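Local coordinates for glycosyl hydrolase family 62 protein (Coprinopsis cinerea, PDB 5B6T) that probably removes alpha-L-arabinofuranosyl side groups from arabinoxylan, a hemicellulose, as an alpha-L-arabinofuranosidase of glycoside hydrolase family 62, at residues A74-G79 / W95-Q100; D35-V40 / D111-A116; P29-H34 / R285-G290. All coordinates share one frame; numbering follows the deposited sequence. Where two conformers were deposited one is given.

Contact 1: residues A74-G79 / W95-Q100; sequences APLGTG and WYLVYQ
Leu76 drops one methyl, CD1, between Leu97 and Tyr99, and with that the loop leading from strand 68-70 to strand 82-89 is pressed against one blade of the five-bladed beta-propeller typical of family 62. The strand side is 94-100, flanked in its antiparallel sheet by 82-89 and 104-109; Leu97 and Tyr99, two residues apart, put their side chains out on the same face. Leu76 CD1 meets Leu97 CD2 at 4.0 Å, methyl against methyl. The same CD1 lies obliquely to the Tyr99 ring, 4.0 Å from Tyr99 CE1. All three residues are buried, and the contact is purely van der Waals, with no hydrogen bond across it.

Leu76 reaches toward the strand because its CG stands opposite the backbone nitrogen (chi1 -174°), while Tyr99 comes from the strand to meet it from the opposing direction. What fixes these groups lies one shell out. The phenol oxygen of Tyr99 is hydrogen-bonded to Ser107 OG on the adjoining strand, and Leu97 is backed by Val86 and Trp118. On the loop side, a backbone hydrogen bond between Leu76 and Trp118, and one from Arg81 NH2 to Leu76 O, tie down the loop. Leu76 CD1 ends 3.9 Å from Tyr99 OH.

Contact 2: residues D35-V40 / D111-A116; sequences DGRWHV and DINNPA
An Asx turn within a type I beta turn, Asp111 to Asn114, brings Ile112 and Asn113, in the loop between strands 104-109 and 122-123, up to His39 of strand 37-46, so that one propeller blade meets the next. The backbone closes the beta turn from Asn114 N to Asp111 O at 2.9 Å. Asp111 OD1 adds the Asx bond, a bent one, taking the amide of Asn113 from well above its carboxylate plane.

The turn presents Ile112 and Asn113 to His39, which lies buried against them. Ile112 uses both branches: CG2 sits over one face of the imidazole, displaced toward its rim, in a CH-pi contact, 4.2 Å from the centroid and 16° off the normal, while CD1 reaches past the ring to pack on His39 CB at 3.7 Å. Its long branch can do this because CG1 points away from the backbone nitrogen (chi1 -166°), which brings CD1 beside the base of the histidine. Asn113 comes to the rim instead. Its ND2 lies in the ring plane, 3.4 Å from His39 CE1, with the amide turned 71° from the imidazole; this is a packing contact. Farther out, Arg37 CD makes a looser approach to the same ND2.

Both ring nitrogens of His39 have partners off the turn, Tyr54 OH at ND1 and His34 O at NE2, and together they should fix the ring's rotation against Ile112. Strand 37-46 runs between strands 25-34 and 49-57; Ile112 also rests on Val32 and His34 of the former, whereas Asn113 and Pro115 lean on Tyr54 of the latter.

Contact 3: residues P29-H34 / R285-G290; sequences PSVVYH and RYLYQG
Leu287 lays its CD2 methyl across Pro29 and Val31, two alternate residues of strand 29-34 that face it together. CD2 is 3.8 Å from Pro29 CB and an equal 3.8 Å from Val31 CB, with Val31 CG1 just as near. Putting CG opposite the backbone nitrogen (chi1 -178°) extends the leucine toward this pair. The proline ring also meets the leucine stem at a slant, its CG 4.0 Å from Leu287 CG and 3.8 Å from Leu287 O.

The two strands belong to different sheets, 25-34 at the edge of a four-stranded antiparallel one and 285-290 inside a mixed one, so this is sheet-to-sheet packing between neighbouring blades of the beta-propeller. The axes of 29-34 and 285-290 approach to 7.4 Å and run nearly antiparallel, at 155°, yet no hydrogen bond joins the segments.

Leu308 and Leu306 of strand 305-311 continue the apolar patch, touching Leu287 and Pro29 respectively. Val31 also packs against Trp38 and Val40 of strand 37-46. Polar ties run beside the packing: Glu267 OE1 takes the backbone N of Val31, and Gln289 OE1 takes Asp28 N. The side chain of Pro29 is about 6 Å from the bound calcium ion.

Contact 3 lies nearest the middle of the chain, about 8 Å from its centre, and is buried; contact 1 is also buried but about 15 Å out, and contact 2, the outermost at about 18 Å, is only partly so. Contacts 2 and 3 hold the same sheet, since 25-34 and 37-46 are neighbours in it, and Val32 O receives His39 N at 2.8 Å. Segments 95-100 and 111-116 belong to the same next blade, strands 82-89 to 122-123: Trp95 CD1 lies 3.6 Å from Ile112 N. Contact 3 is wholly aliphatic, contact 1 sets leucine methyls against each other and a phenol, and contact 2 mixes an aliphatic cover with an imidazole and an amide.

Contact 1: residues A74-G79 / W95-Q100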
# COMPACT_ATOMS: atom_id res chain seq x y z
N ALA A 74 17.72 11.60 4.24
CA ALA A 74 16.94 12.82 4.03
C ALA A 74 16.50 13.33 5.39
O ALA A 74 16.62 12.63 6.42
CB ALA A 74 15.70 12.52 3.15
N PRO A 75 15.91 14.54 5.41
CA PRO A 75 15.34 15.01 6.68
C PRO A 75 14.29 14.06 7.28
O PRO A 75 14.11 14.01 8.48
CB PRO A 75 14.76 16.36 6.30
CG PRO A 75 15.71 16.86 5.22
CD PRO A 75 16.02 15.62 4.42
N LEU A 76 13.65 13.24 6.44
CA LEU A 76 12.77 12.19 6.93
C LEU A 76 13.39 11.38 8.09
O LEU A 76 12.74 11.09 9.09
CB LEU A 76 12.38 11.27 5.76
CG LEU A 76 11.34 10.19 6.05
CD1 LEU A 76 10.43 9.95 4.84
CD2 LEU A 76 11.98 8.87 6.47
N GLY A 77 14.67 11.04 7.94
CA GLY A 77 15.52 10.68 9.09
C GLY A 77 15.39 9.27 9.63
O GLY A 77 14.59 8.48 9.14
N THR A 78 16.28 8.95 10.58
CA THR A 78 16.27 7.69 11.29
C THR A 78 15.12 7.61 12.29
O THR A 78 14.45 8.59 12.60
CB THR A 78 17.60 7.45 12.05
OG1 THR A 78 17.84 8.54 12.94
CG2 THR A 78 18.76 7.28 11.08
N GLY A 79 14.90 6.38 12.72
CA GLY A 79 13.80 6.05 13.58
C GLY A 79 12.85 5.18 12.82
O GLY A 79 13.12 4.83 11.68
N TRP A 95 4.59 16.77 -3.79
CA TRP A 95 4.43 15.35 -3.54
C TRP A 95 4.33 15.14 -2.03
O TRP A 95 4.99 15.82 -1.23
CB TRP A 95 5.60 14.54 -4.09
CG TRP A 95 5.75 14.58 -5.57
CD1 TRP A 95 6.45 15.48 -6.29
CD2 TRP A 95 5.20 13.65 -6.51
NE1 TRP A 95 6.37 15.18 -7.63
CE2 TRP A 95 5.62 14.06 -7.79
CE3 TRP A 95 4.42 12.49 -6.39
CZ2 TRP A 95 5.25 13.38 -8.94
CZ3 TRP A 95 4.06 11.80 -7.55
CH2 TRP A 95 4.48 12.26 -8.81
N TYR A 96 3.46 14.20 -1.66
CA TYR A 96 3.33 13.71 -0.29
C TYR A 96 3.78 12.28 -0.23
O TYR A 96 3.54 11.50 -1.19
CB TYR A 96 1.88 13.82 0.23
CG TYR A 96 1.51 15.19 0.73
CD1 TYR A 96 1.34 16.25 -0.13
CD2 TYR A 96 1.34 15.42 2.09
CE1 TYR A 96 1.04 17.53 0.34
CE2 TYR A 96 1.05 16.67 2.57
CZ TYR A 96 0.90 17.72 1.70
OH TYR A 96 0.60 18.99 2.18
N LEU A 97 4.40 11.93 0.89
CA LEU A 97 4.75 10.54 1.24
C LEU A 97 4.12 10.31 2.63
O LEU A 97 4.54 10.95 3.61
CB LEU A 97 6.27 10.36 1.31
CG LEU A 97 6.75 8.92 1.39
CD1 LEU A 97 6.43 8.13 0.10
CD2 LEU A 97 8.24 8.84 1.70
N VAL A 98 3.09 9.48 2.64
CA VAL A 98 2.31 9.13 3.80
C VAL A 98 2.83 7.80 4.33
O VAL A 98 3.18 6.91 3.54
CB VAL A 98 0.82 9.07 3.43
CG1 VAL A 98 -0.02 8.43 4.54
CG2 VAL A 98 0.32 10.46 3.12
N TYR A 99 2.94 7.68 5.64
CA TYR A 99 3.49 6.47 6.28
C TYR A 99 3.14 6.51 7.77
O TYR A 99 2.50 7.47 8.25
CB TYR A 99 5.02 6.37 6.07
CG TYR A 99 5.74 7.65 6.46
CD1 TYR A 99 5.97 8.65 5.53
CD2 TYR A 99 6.26 7.84 7.75
CE1 TYR A 99 6.60 9.82 5.87
CE2 TYR A 99 6.92 9.00 8.09
CZ TYR A 99 7.11 9.99 7.13
OH TYR A 99 7.74 11.19 7.45
N GLN A 100 3.57 5.47 8.49
CA GLN A 100 3.33 5.43 9.95
C GLN A 100 4.65 5.56 10.68
O GLN A 100 5.71 5.09 10.23
CB GLN A 100 2.65 4.11 10.32
CG GLN A 100 3.54 2.88 10.18
CD GLN A 100 2.86 1.66 9.59
OE1 GLN A 100 1.96 1.75 8.78
NE2 GLN A 100 3.31 0.51 10.00

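Contact 2: residues D35-V40 / D111-A116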
# COMPACT_ATOMS: atom_id res chain seq x y z
N ASP A 35 7.73 10.88 -15.49
CA ASP A 35 8.82 11.27 -16.38
C ASP A 35 9.75 10.13 -16.77
O ASP A 35 10.95 10.20 -16.60
CB ASP A 35 9.56 12.44 -15.75
CG ASP A 35 8.78 13.73 -15.87
OD1 ASP A 35 7.73 13.72 -16.57
OD2 ASP A 35 9.19 14.74 -15.27
N GLY A 36 9.15 9.07 -17.29
CA GLY A 36 9.87 7.98 -17.88
C GLY A 36 10.52 6.97 -16.97
O GLY A 36 11.31 6.14 -17.41
N ARG A 37 10.20 7.05 -15.68
CA ARG A 37 10.77 6.15 -14.70
C ARG A 37 9.73 5.70 -13.70
O ARG A 37 8.78 6.44 -13.37
CB ARG A 37 11.90 6.84 -13.89
CG ARG A 37 13.07 7.38 -14.68
CD ARG A 37 14.07 8.04 -13.74
NE ARG A 37 14.82 7.07 -12.94
CZ ARG A 37 15.82 6.30 -13.42
NH1 ARG A 37 16.18 6.37 -14.69
NH2 ARG A 37 16.45 5.47 -12.61
N TRP A 38 9.95 4.50 -13.18
CA TRP A 38 9.24 4.00 -12.02
C TRP A 38 9.87 4.57 -10.77
O TRP A 38 11.10 4.63 -10.65
CB TRP A 38 9.31 2.47 -11.98
CG TRP A 38 8.56 1.88 -13.14
CD1 TRP A 38 9.07 1.39 -14.29
CD2 TRP A 38 7.14 1.79 -13.25
NE1 TRP A 38 8.04 0.96 -15.12
CE2 TRP A 38 6.84 1.21 -14.51
CE3 TRP A 38 6.08 2.18 -12.42
CZ2 TRP A 38 5.53 1.00 -14.94
CZ3 TRP A 38 4.77 1.95 -12.86
CH2 TRP A 38 4.52 1.38 -14.10
N HIS A 39 9.02 4.96 -9.83
CA HIS A 39 9.44 5.47 -8.53
C HIS A 39 8.76 4.59 -7.50
O HIS A 39 7.54 4.64 -7.34
CB HIS A 39 9.02 6.93 -8.35
CG HIS A 39 9.52 7.81 -9.44
ND1 HIS A 39 10.70 8.51 -9.38
CD2 HIS A 39 9.02 8.03 -10.68
CE1 HIS A 39 10.90 9.15 -10.51
NE2 HIS A 39 9.90 8.87 -11.33
N VAL A 40 9.56 3.78 -6.81
CA VAL A 40 9.03 2.87 -5.83
C VAL A 40 9.52 3.31 -4.44
O VAL A 40 10.72 3.57 -4.24
CB VAL A 40 9.47 1.42 -6.11
CG1 VAL A 40 9.12 0.46 -4.96
CG2 VAL A 40 8.90 0.92 -7.45
N ASP A 111 9.79 17.64 -5.50
CA ASP A 111 10.41 16.89 -6.62
C ASP A 111 10.64 15.43 -6.22
O ASP A 111 11.53 15.13 -5.44
CB ASP A 111 11.74 17.56 -7.00
CG ASP A 111 12.46 16.86 -8.13
OD1 ASP A 111 11.84 16.01 -8.82
OD2 ASP A 111 13.65 17.24 -8.33
N ILE A 112 9.84 14.53 -6.80
CA ILE A 112 9.96 13.10 -6.51
C ILE A 112 11.32 12.54 -6.89
O ILE A 112 11.80 11.57 -6.29
CB ILE A 112 8.81 12.29 -7.18
CG1 ILE A 112 8.73 10.86 -6.60
CG2 ILE A 112 8.96 12.25 -8.70
CD1 ILE A 112 7.51 10.12 -7.10
N ASN A 113 11.97 13.17 -7.87
CA ASN A 113 13.34 12.81 -8.26
C ASN A 113 14.43 13.24 -7.30
O ASN A 113 15.60 13.00 -7.56
CB ASN A 113 13.66 13.35 -9.66
CG ASN A 113 13.05 12.51 -10.75
OD1 ASN A 113 12.20 12.97 -11.48
ND2 ASN A 113 13.50 11.27 -10.86
N ASN A 114 14.06 13.90 -6.19
CA ASN A 114 15.03 14.30 -5.18
C ASN A 114 14.76 13.58 -3.87
O ASN A 114 14.18 14.16 -2.95
CB ASN A 114 15.00 15.82 -4.94
CG ASN A 114 16.11 16.26 -4.04
OD1 ASN A 114 17.17 15.61 -4.01
ND2 ASN A 114 15.89 17.31 -3.25
N PRO A 115 15.23 12.33 -3.73
CA PRO A 115 14.92 11.63 -2.49
C PRO A 115 15.52 12.31 -1.26
O PRO A 115 14.98 12.18 -0.15
CB PRO A 115 15.52 10.25 -2.72
CG PRO A 115 16.51 10.41 -3.85
CD PRO A 115 15.88 11.46 -4.72
N ALA A 116 16.60 13.06 -1.43
CA ALA A 116 17.20 13.76 -0.30
C ALA A 116 16.31 14.85 0.29
O ALA A 116 16.58 15.32 1.41
CB ALA A 116 18.54 14.36 -0.71

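Contact 3: residues P29-H34 / R285-G290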
# COMPACT_ATOMS: atom_id res chain seq x y z
N PRO A 29 5.09 -1.83 -0.85
CA PRO A 29 5.49 -0.86 -1.84
C PRO A 29 4.42 0.14 -2.23
O PRO A 29 3.23 -0.21 -2.31
CB PRO A 29 5.84 -1.72 -3.07
CG PRO A 29 5.03 -2.96 -2.88
CD PRO A 29 5.03 -3.20 -1.41
N SER A 30 4.86 1.36 -2.54
CA SER A 30 4.06 2.35 -3.23
C SER A 30 4.76 2.69 -4.56
O SER A 30 5.98 2.74 -4.62
CB SER A 30 3.94 3.61 -2.37
OG SER A 30 2.98 4.50 -2.92
N VAL A 31 3.97 2.96 -5.59
CA VAL A 31 4.55 3.10 -6.92
C VAL A 31 3.83 4.08 -7.83
O VAL A 31 2.61 4.07 -7.95
CB VAL A 31 4.68 1.73 -7.62
CG1 VAL A 31 3.35 1.00 -7.70
CG2 VAL A 31 5.34 1.86 -8.98
N VAL A 32 4.65 4.91 -8.48
CA VAL A 32 4.19 5.79 -9.56
C VAL A 32 5.20 5.78 -10.71
O VAL A 32 6.40 5.60 -10.50
CB VAL A 32 3.96 7.25 -9.11
CG1 VAL A 32 2.81 7.33 -8.12
CG2 VAL A 32 5.20 7.90 -8.52
N TYR A 33 4.66 5.98 -11.91
CA TYR A 33 5.47 6.19 -13.12
C TYR A 33 5.42 7.66 -13.44
O TYR A 33 4.34 8.23 -13.60
CB TYR A 33 4.92 5.38 -14.28
CG TYR A 33 5.87 5.33 -15.48
CD1 TYR A 33 6.98 4.51 -15.46
CD2 TYR A 33 5.63 6.09 -16.62
CE1 TYR A 33 7.83 4.43 -16.55
CE2 TYR A 33 6.50 6.05 -17.70
CZ TYR A 33 7.58 5.21 -17.67
OH TYR A 33 8.41 5.12 -18.78
N HIS A 34 6.59 8.29 -13.50
CA HIS A 34 6.67 9.74 -13.69
C HIS A 34 7.92 10.08 -14.46
O HIS A 34 9.03 9.60 -14.12
CB HIS A 34 6.67 10.46 -12.33
CG HIS A 34 6.98 11.92 -12.40
ND1 HIS A 34 6.05 12.83 -12.81
CD2 HIS A 34 8.10 12.61 -12.13
CE1 HIS A 34 6.57 14.05 -12.77
NE2 HIS A 34 7.82 13.94 -12.37
N ARG A 285 -2.27 -4.17 -12.91
CA ARG A 285 -0.96 -4.67 -12.50
C ARG A 285 -0.81 -4.36 -11.02
O ARG A 285 -1.08 -3.23 -10.61
CB ARG A 285 0.16 -4.00 -13.29
CG ARG A 285 0.18 -4.31 -14.79
CD ARG A 285 1.28 -3.51 -15.48
NE ARG A 285 0.84 -2.18 -15.86
CZ ARG A 285 1.64 -1.19 -16.28
NH1 ARG A 285 2.98 -1.34 -16.34
NH2 ARG A 285 1.09 -0.03 -16.62
N TYR A 286 -0.40 -5.35 -10.24
CA TYR A 286 -0.31 -5.21 -8.79
C TYR A 286 1.10 -5.49 -8.37
O TYR A 286 1.60 -6.61 -8.51
CB TYR A 286 -1.30 -6.13 -8.03
CG TYR A 286 -1.59 -5.72 -6.60
CD1 TYR A 286 -2.24 -4.53 -6.33
CD2 TYR A 286 -1.24 -6.54 -5.53
CE1 TYR A 286 -2.50 -4.17 -5.01
CE2 TYR A 286 -1.54 -6.20 -4.22
CZ TYR A 286 -2.14 -4.99 -3.97
OH TYR A 286 -2.40 -4.61 -2.68
N LEU A 287 1.75 -4.47 -7.81
CA LEU A 287 3.10 -4.62 -7.25
C LEU A 287 2.91 -5.04 -5.80
O LEU A 287 2.23 -4.35 -5.05
CB LEU A 287 3.83 -3.27 -7.35
CG LEU A 287 5.29 -3.27 -6.84
CD1 LEU A 287 6.24 -4.14 -7.62
CD2 LEU A 287 5.77 -1.82 -6.84
N TYR A 288 3.46 -6.19 -5.42
CA TYR A 288 3.10 -6.80 -4.14
C TYR A 288 4.35 -7.36 -3.48
O TYR A 288 5.42 -7.44 -4.10
CB TYR A 288 2.05 -7.87 -4.37
CG TYR A 288 2.60 -9.15 -4.98
CD1 TYR A 288 2.86 -9.27 -6.35
CD2 TYR A 288 2.82 -10.26 -4.19
CE1 TYR A 288 3.36 -10.43 -6.90
CE2 TYR A 288 3.31 -11.43 -4.73
CZ TYR A 288 3.59 -11.52 -6.08
OH TYR A 288 4.04 -12.71 -6.63
N GLN A 289 4.20 -7.79 -2.24
CA GLN A 289 5.23 -8.53 -1.55
C GLN A 289 4.86 -9.99 -1.36
O GLN A 289 3.72 -10.33 -0.99
CB GLN A 289 5.57 -7.92 -0.18
CG GLN A 289 4.41 -7.89 0.82
CD GLN A 289 4.73 -7.22 2.13
OE1 GLN A 289 5.59 -6.33 2.22
NE2 GLN A 289 4.00 -7.62 3.17
N GLY A 290 5.86 -10.85 -1.61
CA GLY A 290 5.74 -12.29 -1.43
C GLY A 290 6.98 -12.81 -0.74
O GLY A 290 7.93 -12.06 -0.50